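Local structure of protein interacting with Hsp90 1 (Saccharomyces cerevisiae, 4CHH) at residues V63-L68 with D120-I125; N88-P93 with V136-E141; C98-H103 with E167-E172. The protein interacts with Hsp90 as a component of the R2TP complex, takes part in pre-rRNA processing, and is represented here by its N-terminal domain. One frame throughout, in Å; residues are numbered along the deposited sequence. Where two conformers were deposited one is given.

How the interactions relate
From the N terminus, the segments 63-68, 88-93 and 98-103 come in succession, and their partners 120-125, 136-141 and 167-172 follow in the same order, so every loop crosses the other two. Interaction 1 closes a loop of 51 residues by setting helix 119-127 against strand 58-66. Interaction 2 joins the linker before strand 95-103 to helix 129-147, and touches interaction 1 where W124 meets W90 and C121 meets I92. Interaction 3, closing 63 residues, brings the approach to strand 171-174 beside strand 95-103; L168 reaches C64 of interaction 1, whereas interactions 2 and 3 stay about 10 Å apart at their nearest atoms.

Interaction 1 (V63-L68 with D120-I125); sequences VCHSPL and DCSRWI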
ATOM      1  N   VAL A  63       4.023   2.356  -2.674  1.00 12.89           N
ATOM      2  CA  VAL A  63       3.064   1.610  -3.503  1.00 13.26           C
ATOM      3  C   VAL A  63       3.908   0.853  -4.510  1.00 17.61           C
ATOM      4  O   VAL A  63       4.678   1.441  -5.258  1.00 17.90           O
ATOM      5  CB  VAL A  63       1.973   2.466  -4.182  1.00 16.64           C
ATOM      6  CG1 VAL A  63       0.912   1.573  -4.826  1.00 16.41           C
ATOM      7  CG2 VAL A  63       1.349   3.440  -3.192  1.00 16.21           C
ATOM      8  N   CYS A  64       3.847  -0.444  -4.439  1.00 13.79           N
ATOM      9  CA  CYS A  64       4.715  -1.290  -5.215  1.00 14.04           C
ATOM     10  C   CYS A  64       3.925  -2.470  -5.744  1.00 16.43           C
ATOM     11  O   CYS A  64       2.744  -2.591  -5.427  1.00 14.86           O
ATOM     12  CB  CYS A  64       5.896  -1.725  -4.348  1.00 14.83           C
ATOM     13  SG  CYS A  64       5.420  -2.438  -2.748  1.00 19.20           S
ATOM     14  N   HIS A  65       4.534  -3.301  -6.589  1.00 13.19           N
ATOM     15  CA  HIS A  65       3.753  -4.388  -7.174  1.00 14.58           C
ATOM     16  C   HIS A  65       4.546  -5.676  -7.399  1.00 17.52           C
ATOM     17  O   HIS A  65       5.770  -5.704  -7.312  1.00 16.41           O
ATOM     18  CB  HIS A  65       3.094  -3.937  -8.503  1.00 15.25           C
ATOM     19  CG  HIS A  65       4.065  -3.554  -9.568  1.00 18.89           C
ATOM     20  ND1 HIS A  65       4.505  -4.474 -10.506  1.00 21.10           N
ATOM     21  CD2 HIS A  65       4.674  -2.368  -9.797  1.00 21.89           C
ATOM     22  CE1 HIS A  65       5.367  -3.824 -11.272  1.00 21.00           C
ATOM     23  NE2 HIS A  65       5.498  -2.554 -10.890  1.00 21.65           N
ATOM     24  N   SER A  66       3.803  -6.754  -7.643  1.00 14.58           N
ATOM     25  CA  SER A  66       4.310  -8.077  -7.972  1.00 14.11           C
ATOM     26  C   SER A  66       3.208  -8.889  -8.656  1.00 18.61           C
ATOM     27  O   SER A  66       2.040  -8.770  -8.278  1.00 15.98           O
ATOM     28  CB  SER A  66       4.797  -8.811  -6.726  1.00 15.20           C
ATOM     29  OG  SER A  66       5.093 -10.176  -7.001  1.00 17.11           O
ATOM     30  N   PRO A  67       3.560  -9.765  -9.627  1.00 17.56           N
ATOM     31  CA  PRO A  67       2.528 -10.616 -10.242  1.00 17.86           C
ATOM     32  C   PRO A  67       2.020 -11.708  -9.285  1.00 22.71           C
ATOM     33  O   PRO A  67       1.035 -12.387  -9.583  1.00 22.69           O
ATOM     34  CB  PRO A  67       3.259 -11.205 -11.448  1.00 19.47           C
ATOM     35  CG  PRO A  67       4.703 -11.289 -10.984  1.00 23.42           C
ATOM     36  CD  PRO A  67       4.899 -10.027 -10.208  1.00 18.78           C
ATOM     37  N   LEU A  68       2.643 -11.826  -8.099  1.00 20.73           N
ATOM     38  CA  LEU A  68       2.334 -12.825  -7.068  1.00 21.11           C
ATOM     39  C   LEU A  68       1.188 -12.419  -6.132  1.00 21.68           C
ATOM     40  O   LEU A  68       0.709 -13.253  -5.356  1.00 21.07           O
ATOM     41  CB  LEU A  68       3.613 -13.074  -6.237  1.00 22.25           C
ATOM     42  CG  LEU A  68       4.526 -14.239  -6.655  1.00 28.17           C
ATOM     43  CD1 LEU A  68       5.092 -14.059  -8.056  1.00 28.05           C
ATOM     44  CD2 LEU A  68       5.671 -14.384  -5.684  1.00 31.50           C
ATOM     45  N   ASP A 120      -0.698  -6.083 -12.716  1.00 20.11           N
ATOM     46  CA  ASP A 120      -1.720  -5.643 -13.681  1.00 20.46           C
ATOM     47  C   ASP A 120      -2.484  -4.448 -13.127  1.00 22.51           C
ATOM     48  O   ASP A 120      -2.697  -3.483 -13.857  1.00 23.28           O
ATOM     49  CB  ASP A 120      -2.696  -6.780 -14.057  1.00 22.65           C
ATOM     50  CG  ASP A 120      -2.049  -7.966 -14.771  1.00 32.82           C
ATOM     51  OD1 ASP A 120      -0.871  -7.843 -15.209  1.00 32.66           O
ATOM     52  OD2 ASP A 120      -2.709  -9.013 -14.887  1.00 32.39           O
ATOM     53  N   CYS A 121      -2.812  -4.478 -11.822  1.00 18.56           N
ATOM     54  CA  CYS A 121      -3.516  -3.396 -11.115  1.00 18.50           C
ATOM     55  C   CYS A 121      -2.673  -2.124 -11.088  1.00 18.97           C
ATOM     56  O   CYS A 121      -3.237  -1.042 -11.196  1.00 16.87           O
ATOM     57  CB  CYS A 121      -3.913  -3.833  -9.709  1.00 19.27           C
ATOM     58  SG  CYS A 121      -4.941  -5.324  -9.671  1.00 23.73           S
ATOM     59  N   SER A 122      -1.322  -2.250 -11.011  1.00 15.91           N
ATOM     60  CA  SER A 122      -0.419  -1.095 -11.050  1.00 15.30           C
ATOM     61  C   SER A 122      -0.506  -0.389 -12.408  1.00 19.65           C
ATOM     62  O   SER A 122      -0.277   0.815 -12.480  1.00 19.75           O
ATOM     63  CB  SER A 122       1.018  -1.508 -10.736  1.00 17.37           C
ATOM     64  OG  SER A 122       1.732  -1.991 -11.865  1.00 21.48           O
ATOM     65  N   ARG A 123      -0.834  -1.142 -13.485  1.00 18.62           N
ATOM     66  CA  ARG A 123      -0.981  -0.576 -14.829  1.00 18.25           C
ATOM     67  C   ARG A 123      -2.348   0.098 -14.978  1.00 21.02           C
ATOM     68  O   ARG A 123      -2.442   1.126 -15.633  1.00 20.70           O
ATOM     69  CB  ARG A 123      -0.753  -1.652 -15.917  1.00 18.99           C
ATOM     70  CG  ARG A 123       0.724  -2.100 -16.082  1.00 20.78           C
ATOM     71  CD  ARG A 123       1.645  -1.546 -15.004  1.00 28.49           C
ATOM     72  NE  ARG A 123       2.406  -0.405 -15.455  1.00 35.98           N
ATOM     73  CZ  ARG A 123       3.157   0.368 -14.681  1.00 38.63           C
ATOM     74  NH1 ARG A 123       3.224   0.148 -13.372  1.00 27.29           N
ATOM     75  NH2 ARG A 123       3.818   1.381 -15.199  1.00 29.84           N
ATOM     76  N   TRP A 124      -3.393  -0.456 -14.368  1.00 19.30           N
ATOM     77  CA  TRP A 124      -4.749   0.131 -14.416  1.00 19.27           C
ATOM     78  C   TRP A 124      -4.758   1.532 -13.816  1.00 22.72           C
ATOM     79  O   TRP A 124      -5.402   2.421 -14.358  1.00 20.17           O
ATOM     80  CB  TRP A 124      -5.758  -0.733 -13.623  1.00 17.73           C
ATOM     81  CG  TRP A 124      -5.997  -2.128 -14.124  1.00 18.43           C
ATOM     82  CD1 TRP A 124      -5.787  -2.599 -15.388  1.00 21.60           C
ATOM     83  CD2 TRP A 124      -6.597  -3.204 -13.389  1.00 17.72           C
ATOM     84  NE1 TRP A 124      -6.130  -3.927 -15.459  1.00 21.43           N
ATOM     85  CE2 TRP A 124      -6.655  -4.319 -14.254  1.00 21.53           C
ATOM     86  CE3 TRP A 124      -7.084  -3.338 -12.073  1.00 18.87           C
ATOM     87  CZ2 TRP A 124      -7.201  -5.548 -13.861  1.00 20.23           C
ATOM     88  CZ3 TRP A 124      -7.641  -4.552 -11.688  1.00 20.46           C
ATOM     89  CH2 TRP A 124      -7.657  -5.654 -12.563  1.00 20.98           C
ATOM     90  N   ILE A 125      -4.052   1.717 -12.665  1.00 19.57           N
ATOM     91  CA  ILE A 125      -4.052   2.997 -11.944  1.00 19.68           C
ATOM     92  C   ILE A 125      -3.195   4.065 -12.684  1.00 27.64           C
ATOM     93  O   ILE A 125      -3.299   5.241 -12.340  1.00 27.22           O
ATOM     94  CB  ILE A 125      -3.691   2.837 -10.438  1.00 20.62           C
ATOM     95  CG1 ILE A 125      -2.242   2.285 -10.243  1.00 19.85           C
ATOM     96  CG2 ILE A 125      -4.753   1.958  -9.752  1.00 18.40           C
ATOM     97  CD1 ILE A 125      -1.674   2.360  -8.847  1.00 21.45           C
TER
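H65 leans from its strand onto S122, and its path shows how a small hydroxyl can serve a ring and an arginine at once. H65 CB meets S122 CB at 3.9 Å. With CG placed between the backbone N and the carbonyl carbon (chi1 62°), the imidazole comes to lie beneath the serine hydroxyl: CG and CD2 of H65 each approach S122 OG at 3.6 Å, and the oxygen stands over one face, displaced toward the ring's rim. ND1 is held by a hydrogen bond to the S119 hydroxyl, which helps to fix the turn of the ring. At the tip, H65 NE2 remains 4.3 Å from R123 NH1.

S122 OG is itself firmly placed. It donates to the S119 carbonyl and accepts a nearly straight bond (171°) from R123 NH1 at 3.0 Å, with the serine oxygen in the guanidinium plane. That nearby positive group would probably disfavour a protonated H65.

Around this pair, strand 58-66 is hydrogen-bonded to I35 through the H65 backbone and to I117 through S66, so it lies between strands 29-47 and 109-118, while I125 of helix 119-127 packs onto L131 and L135 of helix 129-147.

Interaction 2 (N88-P93 with V136-E141); sequences NEWEIP and VEWCLE
W138 reaches out from its helix so that E91 covers one indole face, a worked example of a charged residue contributing mainly through its flat and aliphatic parts. The leading interaction is CH-pi: E91 CG sits 3.6 Å from the centroid of the W138 six-membered ring, only 10° off its normal. CG is anti to the backbone N (chi1 -160°), and the extended chain carries the carboxylate on over the five-membered ring.

There the interaction becomes a stack of planar groups. Carboxylate and indole planes differ by 10°, with E91 OE1 3.8 Å from W138 NE1, a separation that belongs to the stacking and not to a hydrogen bond. E141 OE1 lies at the indole's edge, in its plane; with E91 OE2 and E141 OE1 5.8 Å apart, the two negative groups would probably repel mildly.

Apolar contacts finish the far end of the indole. W138 CH2 comes to the edge of the W90 ring, 4.0 Å from CZ3, while I92 CB is 3.9 Å from W138 CZ3. The I92 backbone also presses in, its N 3.3 Å from W138 CZ3. W90 is steadied by the bond from NE1 to the V74 carbonyl.

Beyond the Schellman motif at N88, the linker packs by W90 on helix 78-86 and by I92 on strand 109-118, in the PIH1 N-terminal domain, where helices lie against a mixed sheet.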
ATOM      1  N   ASN A  88     -19.040  -2.475  -2.385  1.00 20.53           N
ATOM      2  CA  ASN A  88     -18.041  -3.250  -1.622  1.00 20.82           C
ATOM      3  C   ASN A  88     -17.873  -4.655  -2.194  1.00 24.15           C
ATOM      4  O   ASN A  88     -17.605  -5.609  -1.449  1.00 25.41           O
ATOM      5  CB  ASN A  88     -18.403  -3.331  -0.128  1.00 22.06           C
ATOM      6  CG  ASN A  88     -18.331  -2.019   0.580  1.00 36.40           C
ATOM      7  OD1 ASN A  88     -17.382  -1.253   0.431  1.00 35.46           O
ATOM      8  ND2 ASN A  88     -19.331  -1.743   1.381  1.00 32.41           N
ATOM      9  N   GLU A  89     -18.010  -4.770  -3.524  1.00 18.73           N
ATOM     10  CA  GLU A  89     -17.902  -6.048  -4.218  1.00 18.54           C
ATOM     11  C   GLU A  89     -16.640  -6.128  -5.074  1.00 20.91           C
ATOM     12  O   GLU A  89     -16.372  -7.171  -5.675  1.00 20.99           O
ATOM     13  CB  GLU A  89     -19.164  -6.277  -5.069  1.00 20.13           C
ATOM     14  CG  GLU A  89     -20.304  -6.835  -4.239  1.00 33.59           C
ATOM     15  CD  GLU A  89     -21.611  -7.004  -4.989  1.00 62.08           C
ATOM     16  OE1 GLU A  89     -21.643  -7.770  -5.981  1.00 62.42           O
ATOM     17  OE2 GLU A  89     -22.615  -6.390  -4.562  1.00 55.85           O
ATOM     18  N   TRP A  90     -15.826  -5.051  -5.091  1.00 15.81           N
ATOM     19  CA  TRP A  90     -14.597  -5.061  -5.866  1.00 14.26           C
ATOM     20  C   TRP A  90     -13.535  -4.238  -5.154  1.00 18.02           C
ATOM     21  O   TRP A  90     -13.811  -3.138  -4.682  1.00 15.69           O
ATOM     22  CB  TRP A  90     -14.871  -4.482  -7.266  1.00 11.81           C
ATOM     23  CG  TRP A  90     -13.822  -4.719  -8.310  1.00 12.30           C
ATOM     24  CD1 TRP A  90     -13.891  -5.627  -9.329  1.00 14.92           C
ATOM     25  CD2 TRP A  90     -12.655  -3.906  -8.574  1.00 12.03           C
ATOM     26  NE1 TRP A  90     -12.795  -5.500 -10.148  1.00 14.47           N
ATOM     27  CE2 TRP A  90     -12.022  -4.447  -9.712  1.00 15.88           C
ATOM     28  CE3 TRP A  90     -12.061  -2.798  -7.930  1.00 12.96           C
ATOM     29  CZ2 TRP A  90     -10.866  -3.873 -10.272  1.00 15.78           C
ATOM     30  CZ3 TRP A  90     -10.903  -2.252  -8.460  1.00 15.03           C
ATOM     31  CH2 TRP A  90     -10.316  -2.784  -9.621  1.00 16.02           C
ATOM     32  N   GLU A  91     -12.298  -4.742  -5.161  1.00 16.10           N
ATOM     33  CA  GLU A  91     -11.157  -4.052  -4.562  1.00 15.98           C
ATOM     34  C   GLU A  91      -9.877  -4.532  -5.169  1.00 19.43           C
ATOM     35  O   GLU A  91      -9.785  -5.684  -5.569  1.00 20.78           O
ATOM     36  CB  GLU A  91     -11.134  -4.318  -3.039  1.00 17.83           C
ATOM     37  CG  GLU A  91     -10.310  -3.310  -2.256  1.00 31.61           C
ATOM     38  CD  GLU A  91     -10.714  -3.074  -0.814  1.00 49.35           C
ATOM     39  OE1 GLU A  91     -11.926  -2.909  -0.549  1.00 43.56           O
ATOM     40  OE2 GLU A  91      -9.806  -2.964   0.038  1.00 47.17           O
ATOM     41  N   ILE A  92      -8.866  -3.676  -5.209  1.00 16.17           N
ATOM     42  CA  ILE A  92      -7.531  -4.099  -5.618  1.00 16.03           C
ATOM     43  C   ILE A  92      -6.908  -4.759  -4.358  1.00 18.89           C
ATOM     44  O   ILE A  92      -6.726  -4.049  -3.367  1.00 19.54           O
ATOM     45  CB  ILE A  92      -6.666  -2.925  -6.172  1.00 18.84           C
ATOM     46  CG1 ILE A  92      -7.162  -2.442  -7.545  1.00 18.99           C
ATOM     47  CG2 ILE A  92      -5.169  -3.311  -6.210  1.00 18.19           C
ATOM     48  CD1 ILE A  92      -6.394  -1.226  -8.164  1.00 17.69           C
ATOM     49  N   PRO A  93      -6.606  -6.081  -4.324  1.00 15.40           N
ATOM     50  CA  PRO A  93      -5.964  -6.649  -3.113  1.00 15.37           C
ATOM     51  C   PRO A  93      -4.607  -5.972  -2.805  1.00 19.07           C
ATOM     52  O   PRO A  93      -3.841  -5.646  -3.719  1.00 18.00           O
ATOM     53  CB  PRO A  93      -5.784  -8.134  -3.471  1.00 16.56           C
ATOM     54  CG  PRO A  93      -6.855  -8.395  -4.554  1.00 20.17           C
ATOM     55  CD  PRO A  93      -6.804  -7.119  -5.362  1.00 15.84           C
ATOM     56  N   VAL A 136      -5.017   4.832  -3.631  1.00 14.77           N
ATOM     57  CA  VAL A 136      -4.230   5.567  -2.620  1.00 14.24           C
ATOM     58  C   VAL A 136      -4.958   5.526  -1.255  1.00 16.45           C
ATOM     59  O   VAL A 136      -4.310   5.298  -0.238  1.00 14.83           O
ATOM     60  CB  VAL A 136      -3.947   7.014  -3.107  1.00 17.51           C
ATOM     61  CG1 VAL A 136      -3.587   7.954  -1.942  1.00 16.85           C
ATOM     62  CG2 VAL A 136      -2.839   7.000  -4.159  1.00 17.28           C
ATOM     63  N   GLU A 137      -6.303   5.765  -1.250  1.00 13.26           N
ATOM     64  CA  GLU A 137      -7.139   5.700  -0.061  1.00 13.08           C
ATOM     65  C   GLU A 137      -7.086   4.289   0.569  1.00 15.66           C
ATOM     66  O   GLU A 137      -6.939   4.183   1.789  1.00 16.33           O
ATOM     67  CB  GLU A 137      -8.603   6.096  -0.423  1.00 14.77           C
ATOM     68  CG  GLU A 137      -9.578   5.992   0.757  1.00 18.27           C
ATOM     69  CD  GLU A 137      -9.240   6.805   1.996  1.00 27.49           C
ATOM     70  OE1 GLU A 137      -8.617   7.885   1.867  1.00 23.09           O
ATOM     71  OE2 GLU A 137      -9.556   6.335   3.109  1.00 20.51           O
ATOM     72  N   TRP A 138      -7.178   3.213  -0.265  1.00 13.11           N
ATOM     73  CA  TRP A 138      -7.088   1.810   0.188  1.00 13.07           C
ATOM     74  C   TRP A 138      -5.746   1.501   0.845  1.00 16.42           C
ATOM     75  O   TRP A 138      -5.712   0.759   1.833  1.00 14.42           O
ATOM     76  CB  TRP A 138      -7.305   0.846  -0.964  1.00 12.68           C
ATOM     77  CG  TRP A 138      -8.741   0.711  -1.387  1.00 13.87           C
ATOM     78  CD1 TRP A 138      -9.854   0.935  -0.623  1.00 16.46           C
ATOM     79  CD2 TRP A 138      -9.212   0.313  -2.677  1.00 13.79           C
ATOM     80  NE1 TRP A 138     -10.991   0.732  -1.369  1.00 14.91           N
ATOM     81  CE2 TRP A 138     -10.630   0.291  -2.618  1.00 17.24           C
ATOM     82  CE3 TRP A 138      -8.579  -0.106  -3.860  1.00 14.63           C
ATOM     83  CZ2 TRP A 138     -11.417  -0.115  -3.700  1.00 16.13           C
ATOM     84  CZ3 TRP A 138      -9.365  -0.442  -4.956  1.00 15.60           C
ATOM     85  CH2 TRP A 138     -10.764  -0.438  -4.873  1.00 16.25           C
ATOM     86  N   CYS A 139      -4.645   2.069   0.294  1.00 11.49           N
ATOM     87  CA  CYS A 139      -3.294   1.925   0.852  1.00 12.60           C
ATOM     88  C   CYS A 139      -3.216   2.598   2.214  1.00 16.17           C
ATOM     89  O   CYS A 139      -2.692   1.998   3.143  1.00 16.57           O
ATOM     90  CB  CYS A 139      -2.236   2.473  -0.106  1.00 12.86           C
ATOM     91  SG  CYS A 139      -2.016   1.469  -1.584  1.00 18.14           S
ATOM     92  N   LEU A 140      -3.783   3.814   2.355  1.00 13.49           N
ATOM     93  CA  LEU A 140      -3.817   4.508   3.634  1.00 13.68           C
ATOM     94  C   LEU A 140      -4.619   3.706   4.656  1.00 15.12           C
ATOM     95  O   LEU A 140      -4.160   3.525   5.774  1.00 12.08           O
ATOM     96  CB  LEU A 140      -4.418   5.918   3.490  1.00 14.15           C
ATOM     97  CG  LEU A 140      -3.576   6.926   2.699  1.00 19.73           C
ATOM     98  CD1 LEU A 140      -4.451   8.028   2.128  1.00 18.86           C
ATOM     99  CD2 LEU A 140      -2.448   7.487   3.536  1.00 20.24           C
ATOM    100  N   GLU A 141      -5.815   3.218   4.270  1.00 12.58           N
ATOM    101  CA  GLU A 141      -6.642   2.400   5.166  1.00 12.12           C
ATOM    102  C   GLU A 141      -5.928   1.119   5.563  1.00 16.53           C
ATOM    103  O   GLU A 141      -6.056   0.687   6.706  1.00 16.72           O
ATOM    104  CB  GLU A 141      -7.988   2.043   4.503  1.00 12.28           C
ATOM    105  CG  GLU A 141      -8.886   3.257   4.317  1.00 19.54           C
ATOM    106  CD  GLU A 141     -10.196   3.043   3.565  1.00 39.26           C
ATOM    107  OE1 GLU A 141     -10.288   2.113   2.731  1.00 27.97           O
ATOM    108  OE2 GLU A 141     -11.116   3.866   3.764  1.00 36.05           O
TER

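Interaction 3 (C98-H103 with E167-E172); sequences CYRMDH and ELPALE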
ATOM      1  N   CYS A  98       5.055  -4.774   7.560  1.00 18.91           N
ATOM      2  CA  CYS A  98       5.120  -4.164   8.873  1.00 21.43           C
ATOM      3  C   CYS A  98       5.810  -2.787   8.642  1.00 21.36           C
ATOM      4  O   CYS A  98       6.500  -2.628   7.625  1.00 18.93           O
ATOM      5  CB  CYS A  98       5.899  -5.052   9.841  1.00 25.40           C
ATOM      6  SG  CYS A  98       7.689  -5.033   9.566  1.00 31.20           S
ATOM      7  N   TYR A  99       5.570  -1.789   9.502  1.00 17.06           N
ATOM      8  CA  TYR A  99       6.204  -0.496   9.283  1.00 16.75           C
ATOM      9  C   TYR A  99       7.683  -0.589   9.627  1.00 18.00           C
ATOM     10  O   TYR A  99       8.112  -1.469  10.377  1.00 15.17           O
ATOM     11  CB  TYR A  99       5.517   0.665  10.057  1.00 17.29           C
ATOM     12  CG  TYR A  99       5.604   0.556  11.565  1.00 20.26           C
ATOM     13  CD1 TYR A  99       6.744   0.975  12.252  1.00 21.61           C
ATOM     14  CD2 TYR A  99       4.547   0.034  12.307  1.00 21.26           C
ATOM     15  CE1 TYR A  99       6.856   0.812  13.629  1.00 22.77           C
ATOM     16  CE2 TYR A  99       4.638  -0.110  13.691  1.00 21.44           C
ATOM     17  CZ  TYR A  99       5.786   0.302  14.350  1.00 23.81           C
ATOM     18  OH  TYR A  99       5.879   0.181  15.714  1.00 17.41           O
ATOM     19  N   ARG A 100       8.452   0.318   9.068  1.00 17.25           N
ATOM     20  CA  ARG A 100       9.857   0.417   9.422  1.00 17.80           C
ATOM     21  C   ARG A 100      10.180   1.891   9.672  1.00 21.17           C
ATOM     22  O   ARG A 100       9.353   2.766   9.365  1.00 20.20           O
ATOM     23  CB  ARG A 100      10.791  -0.299   8.433  1.00 16.73           C
ATOM     24  CG  ARG A 100      10.876   0.247   7.060  1.00 30.09           C
ATOM     25  CD  ARG A 100      11.550  -0.788   6.165  1.00 30.02           C
ATOM     26  NE  ARG A 100      11.400  -0.384   4.773  1.00 30.45           N
ATOM     27  CZ  ARG A 100      10.382  -0.731   4.003  1.00 35.12           C
ATOM     28  NH1 ARG A 100       9.454  -1.567   4.453  1.00 27.57           N
ATOM     29  NH2 ARG A 100      10.315  -0.296   2.758  1.00 19.97           N
ATOM     30  N   MET A 101      11.286   2.152  10.376  1.00 18.43           N
ATOM     31  CA  MET A 101      11.631   3.519  10.720  1.00 20.71           C
ATOM     32  C   MET A 101      12.779   4.036   9.885  1.00 26.43           C
ATOM     33  O   MET A 101      13.751   3.325   9.623  1.00 25.73           O
ATOM     34  CB  MET A 101      11.975   3.665  12.210  1.00 23.62           C
ATOM     35  CG  MET A 101      10.766   3.628  13.100  1.00 27.81           C
ATOM     36  SD  MET A 101      11.132   3.980  14.832  1.00 32.24           S
ATOM     37  CE  MET A 101       9.727   3.049  15.639  1.00 27.34           C
ATOM     38  N   ASP A 102      12.627   5.277   9.450  1.00 23.69           N
ATOM     39  CA  ASP A 102      13.628   6.070   8.764  1.00 24.37           C
ATOM     40  C   ASP A 102      13.742   7.379   9.529  1.00 27.34           C
ATOM     41  O   ASP A 102      13.048   7.565  10.530  1.00 26.28           O
ATOM     42  CB  ASP A 102      13.314   6.273   7.266  1.00 27.62           C
ATOM     43  CG  ASP A 102      14.559   6.402   6.387  1.00 41.14           C
ATOM     44  OD1 ASP A 102      15.624   6.841   6.910  1.00 41.95           O
ATOM     45  OD2 ASP A 102      14.474   6.060   5.181  1.00 45.07           O
ATOM     46  N   HIS A 103      14.683   8.233   9.158  1.00 26.47           N
ATOM     47  CA  HIS A 103      14.862   9.490   9.868  1.00 27.98           C
ATOM     48  C   HIS A 103      15.047  10.610   8.867  1.00 29.80           C
ATOM     49  O   HIS A 103      15.643  10.375   7.818  1.00 29.22           O
ATOM     50  CB  HIS A 103      16.064   9.408  10.831  1.00 30.09           C
ATOM     51  CG  HIS A 103      15.844   8.501  12.003  1.00 34.50           C
ATOM     52  ND1 HIS A 103      15.974   7.122  11.889  1.00 36.87           N
ATOM     53  CD2 HIS A 103      15.532   8.806  13.287  1.00 36.96           C
ATOM     54  CE1 HIS A 103      15.722   6.635  13.096  1.00 36.28           C
ATOM     55  NE2 HIS A 103      15.439   7.607  13.969  1.00 36.69           N
ATOM     56  N   GLU A 167      16.452  -0.743  -0.809  1.00 33.48           N
ATOM     57  CA  GLU A 167      15.687  -1.836  -1.408  1.00 32.23           C
ATOM     58  C   GLU A 167      14.418  -2.158  -0.592  1.00 33.08           C
ATOM     59  O   GLU A 167      14.470  -2.141   0.633  1.00 34.82           O
ATOM     60  CB  GLU A 167      16.573  -3.082  -1.536  1.00 33.78           C
ATOM     61  CG  GLU A 167      17.832  -2.865  -2.361  1.00 46.29           C
ATOM     62  N   LEU A 168      13.270  -2.383  -1.270  1.00 25.14           N
ATOM     63  CA  LEU A 168      12.008  -2.752  -0.618  1.00 21.56           C
ATOM     64  C   LEU A 168      12.180  -4.162  -0.076  1.00 26.15           C
ATOM     65  O   LEU A 168      12.553  -5.041  -0.853  1.00 25.71           O
ATOM     66  CB  LEU A 168      10.810  -2.680  -1.597  1.00 20.27           C
ATOM     67  CG  LEU A 168      10.477  -1.311  -2.248  1.00 22.77           C
ATOM     68  CD1 LEU A 168       9.240  -1.427  -3.119  1.00 21.77           C
ATOM     69  CD2 LEU A 168      10.322  -0.198  -1.203  1.00 19.85           C
ATOM     70  N   PRO A 169      12.019  -4.406   1.248  1.00 22.66           N
ATOM     71  CA  PRO A 169      12.246  -5.762   1.763  1.00 21.58           C
ATOM     72  C   PRO A 169      11.154  -6.730   1.308  1.00 23.51           C
ATOM     73  O   PRO A 169      10.046  -6.298   0.935  1.00 20.07           O
ATOM     74  CB  PRO A 169      12.248  -5.560   3.281  1.00 23.71           C
ATOM     75  CG  PRO A 169      11.402  -4.361   3.508  1.00 27.36           C
ATOM     76  CD  PRO A 169      11.626  -3.473   2.329  1.00 23.08           C
ATOM     77  N   ALA A 170      11.483  -8.041   1.284  1.00 20.33           N
ATOM     78  CA  ALA A 170      10.525  -9.053   0.851  1.00 21.43           C
ATOM     79  C   ALA A 170       9.348  -9.147   1.816  1.00 24.57           C
ATOM     80  O   ALA A 170       9.486  -8.901   3.020  1.00 23.61           O
ATOM     81  CB  ALA A 170      11.197 -10.423   0.725  1.00 22.77           C
ATOM     82  N   LEU A 171       8.185  -9.483   1.269  1.00 21.37           N
ATOM     83  CA  LEU A 171       6.984  -9.707   2.052  1.00 21.86           C
ATOM     84  C   LEU A 171       6.856 -11.186   2.287  1.00 27.89           C
ATOM     85  O   LEU A 171       6.946 -11.968   1.338  1.00 28.18           O
ATOM     86  CB  LEU A 171       5.746  -9.178   1.337  1.00 21.24           C
ATOM     87  CG  LEU A 171       5.651  -7.673   1.191  1.00 25.26           C
ATOM     88  CD1 LEU A 171       4.844  -7.323  -0.025  1.00 23.82           C
ATOM     89  CD2 LEU A 171       5.011  -7.064   2.415  1.00 25.91           C
ATOM     90  N   GLU A 172       6.649 -11.576   3.538  1.00 26.67           N
ATOM     91  CA  GLU A 172       6.497 -12.973   3.907  1.00 28.13           C
ATOM     92  C   GLU A 172       5.018 -13.301   3.904  1.00 34.10           C
ATOM     93  O   GLU A 172       4.244 -12.673   4.626  1.00 35.64           O
ATOM     94  CB  GLU A 172       7.135 -13.247   5.269  1.00 30.00           C
ATOM     95  CG  GLU A 172       8.642 -13.030   5.307  1.00 45.52           C
ATOM     96  CD  GLU A 172       9.312 -13.471   6.598  1.00 78.52           C
ATOM     97  OE1 GLU A 172       8.827 -13.094   7.690  1.00 79.13           O
ATOM     98  OE2 GLU A 172      10.336 -14.188   6.512  1.00 75.61           O
TER
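The guanidinium of R100 carries the ring of P169 on one face: P169 CD stands 3.3 Å above the plane, over its centre, and 3.4 Å from R100 CZ. CG of the same proline leans toward R100 NH1, at 3.5 Å. At the guanidinium's edge, near its plane, L168 CD2 lies 4.0 Å from R100 NH2. The arginine is extended from CG to NE, and the last torsion (chi4 -90°) turns the flat end across that line and offers a face to the proline. R100 NH2 also forms a salt bridge with D114.

D114 belongs to strand 109-118, the antiparallel neighbour of strand 95-103, while the L168 side chain touches P34, N62, C64 and D114. L168 thus rests on strands 29-47, 58-66 and 109-118, just ahead of strand 171-174, which pairs antiparallel with strand 29-47. P169 touches D114 as well, so this one acidic side chain meets both residues that border the guanidinium. Replacing R100 by an alanine would probably cost D114 this salt bridge and leave P169 without the flat group it rests on.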